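Local structure of MATE family efflux transporter (Vibrio cholerae, 6IDP) at residues 146-149 and 150-154. The protein probably exports drugs and other toxic compounds across the inner membrane of the bacterium, undergoing a proton-dependent conformational change as it works. Numbering follows the deposited sequence.
With OLC ((2R)-2,3-dihydroxypropyl (9Z)-octadec-9-enoate), chain B.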
loop_
_atom_site.group_PDB
_atom_site.type_symbol
_atom_site.label_atom_id
_atom_site.label_comp_id
_atom_site.label_asym_id
_atom_site.label_seq_id
_atom_site.Cartn_x
_atom_site.Cartn_y
_atom_site.Cartn_z
ATOM N N MET A 146 -11.847 -4.392 7.607
ATOM C CA MET A 146 -11.910 -4.657 9.040
ATOM C C MET A 146 -10.729 -5.489 9.525
ATOM O O MET A 146 -10.167 -5.213 10.586
ATOM C CB MET A 146 -13.216 -5.367 9.400
ATOM C CG MET A 146 -14.457 -4.532 9.182
ATOM S SD MET A 146 -14.381 -2.942 10.023
ATOM C CE MET A 146 -14.125 -3.456 11.723
ATOM N N LEU A 147 -10.373 -6.515 8.759
ATOM C CA LEU A 147 -9.203 -7.326 9.077
ATOM C C LEU A 147 -7.954 -6.449 9.065
ATOM O O LEU A 147 -7.085 -6.576 9.927
ATOM C CB LEU A 147 -9.058 -8.489 8.091
ATOM C CG LEU A 147 -7.907 -9.472 8.323
ATOM C CD1 LEU A 147 -7.974 -10.063 9.724
ATOM C CD2 LEU A 147 -7.920 -10.580 7.281
ATOM N N TYR A 148 -7.884 -5.544 8.091
ATOM C CA TYR A 148 -6.758 -4.628 7.976
ATOM C C TYR A 148 -6.674 -3.684 9.178
ATOM O O TYR A 148 -5.580 -3.357 9.641
ATOM C CB TYR A 148 -6.849 -3.820 6.676
ATOM C CG TYR A 148 -5.649 -2.927 6.442
ATOM C CD1 TYR A 148 -4.475 -3.439 5.908
ATOM C CD2 TYR A 148 -5.687 -1.574 6.761
ATOM C CE1 TYR A 148 -3.372 -2.633 5.696
ATOM C CE2 TYR A 148 -4.587 -0.757 6.551
ATOM C CZ TYR A 148 -3.433 -1.294 6.018
ATOM O OH TYR A 148 -2.336 -0.492 5.804
ATOM N N PHE A 149 -7.827 -3.249 9.677
ATOM C CA PHE A 149 -7.864 -2.363 10.836
ATOM C C PHE A 149 -7.372 -3.085 12.089
ATOM O O PHE A 149 -6.685 -2.493 12.922
ATOM C CB PHE A 149 -9.277 -1.812 11.054
ATOM C CG PHE A 149 -9.787 -0.974 9.914
ATOM C CD1 PHE A 149 -8.923 -0.177 9.176
ATOM C CD2 PHE A 149 -11.134 -0.990 9.573
ATOM C CE1 PHE A 149 -9.396 0.593 8.122
ATOM C CE2 PHE A 149 -11.610 -0.227 8.517
ATOM C CZ PHE A 149 -10.743 0.566 7.795
ATOM N N TYR A 150 -7.727 -4.360 12.221
ATOM C CA TYR A 150 -7.194 -5.184 13.303
ATOM C C TYR A 150 -5.681 -5.315 13.175
ATOM O O TYR A 150 -4.958 -5.260 14.171
ATOM C CB TYR A 150 -7.834 -6.573 13.315
ATOM C CG TYR A 150 -9.172 -6.647 14.016
ATOM C CD1 TYR A 150 -9.270 -6.455 15.388
ATOM C CD2 TYR A 150 -10.333 -6.932 13.309
ATOM C CE1 TYR A 150 -10.493 -6.531 16.035
ATOM C CE2 TYR A 150 -11.557 -7.012 13.945
ATOM C CZ TYR A 150 -11.631 -6.810 15.306
ATOM O OH TYR A 150 -12.850 -6.888 15.938
ATOM N N TYR A 151 -5.211 -5.496 11.942
ATOM C CA TYR A 151 -3.780 -5.582 11.662
ATOM C C TYR A 151 -3.070 -4.299 12.077
ATOM O O TYR A 151 -1.944 -4.334 12.574
ATOM C CB TYR A 151 -3.522 -5.849 10.173
ATOM C CG TYR A 151 -3.839 -7.251 9.708
ATOM C CD1 TYR A 151 -4.110 -8.267 10.617
ATOM C CD2 TYR A 151 -3.858 -7.562 8.354
ATOM C CE1 TYR A 151 -4.396 -9.554 10.184
ATOM C CE2 TYR A 151 -4.145 -8.841 7.915
ATOM C CZ TYR A 151 -4.411 -9.831 8.831
ATOM O OH TYR A 151 -4.696 -11.101 8.389
ATOM N N SER A 152 -3.735 -3.169 11.862
ATOM C CA SER A 152 -3.169 -1.865 12.184
ATOM C C SER A 152 -3.065 -1.656 13.691
ATOM O O SER A 152 -2.126 -1.021 14.165
ATOM C CB SER A 152 -4.004 -0.748 11.555
ATOM O OG SER A 152 -4.012 -0.867 10.143
ATOM N N VAL A 153 -4.028 -2.188 14.438
ATOM C CA VAL A 153 -3.975 -2.127 15.892
ATOM C C VAL A 153 -2.838 -3.004 16.430
ATOM O O VAL A 153 -2.117 -2.596 17.341
ATOM C CB VAL A 153 -5.323 -2.547 16.523
ATOM C CG1 VAL A 153 -5.198 -2.676 18.034
ATOM C CG2 VAL A 153 -6.410 -1.543 16.159
ATOM N N CYS A 154 -2.671 -4.196 15.858
ATOM C CA CYS A 154 -1.552 -5.076 16.211
ATOM C C CYS A 154 -0.215 -4.384 16.006
ATOM O O CYS A 154 0.640 -4.374 16.892
ATOM C CB CYS A 154 -1.574 -6.359 15.373
ATOM S SG CYS A 154 -2.943 -7.481 15.703
HETATM C C18 OLC B . -5.623 -8.933 4.659
HETATM C C10 OLC B . -2.741 -3.507 1.219
HETATM C C9 OLC B . -1.541 -2.970 1.521
HETATM C C17 OLC B . -5.827 -7.442 4.512
HETATM C C11 OLC B . -4.006 -2.944 1.828
HETATM C C8 OLC B . -1.445 -1.797 2.472
HETATM C C16 OLC B . -7.094 -7.177 3.727
HETATM C C12 OLC B . -5.181 -3.835 1.485
HETATM C C15 OLC B . -6.955 -5.898 2.928
HETATM C C13 OLC B . -4.836 -5.274 1.801
HETATM C C14 OLC B . -6.079 -6.136 1.717
#
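L147 and Y151 meet one turn apart on the transmembrane helix 124-156, in an i to i+4 side-chain contact within the first MatE family region of the chain. The leucine reaches along the helix with CG anti to its backbone N (chi1 -178°), which lays the branch point over the face of the Y151 ring. CG stands 4.0 Å from the centroid of the Y151 ring, a CH-pi contact, while CD1 of L147 touches CE1 of Y151 at 3.6 Å and CD2 lies beside the phenol oxygen. A branched aliphatic chain suits this place because it spreads over the aromatic face. Also above a face of that ring, displaced to the rim, sits L147 O, whose bond from Y151 N (3.0 Å) belongs to the regular helix.

One residue further along, the same spacing pairs Y148 with S152. The serine OG, folded back beside its own N (chi1 -61°), bonds to Y148 O at 3.0 Å, and S152 N bonds to that same oxygen at 2.9 Å. The two donors arrive from opposite faces of the carbonyl plane, so one acceptor is gripped twice. OG also lies 3.6 Å from CE2 of the Y148 ring.

An acyl chain of monoolein lies along the Y148 and Y151 rings: its C18 is 3.6 Å from CE2 of Y151. Beyond the contact, Y151 packs on P163, L166 and M167, and Y148 on Q64 and V65.

S152 thus spends its hydroxyl proton on a carbonyl of its own helix, which lets a short polar side chain sit in a buried membrane segment. L147 and the tyrosine rings give apolar surface, though each ring also carries a hydroxyl, that of Y148 lying against the lipid chain.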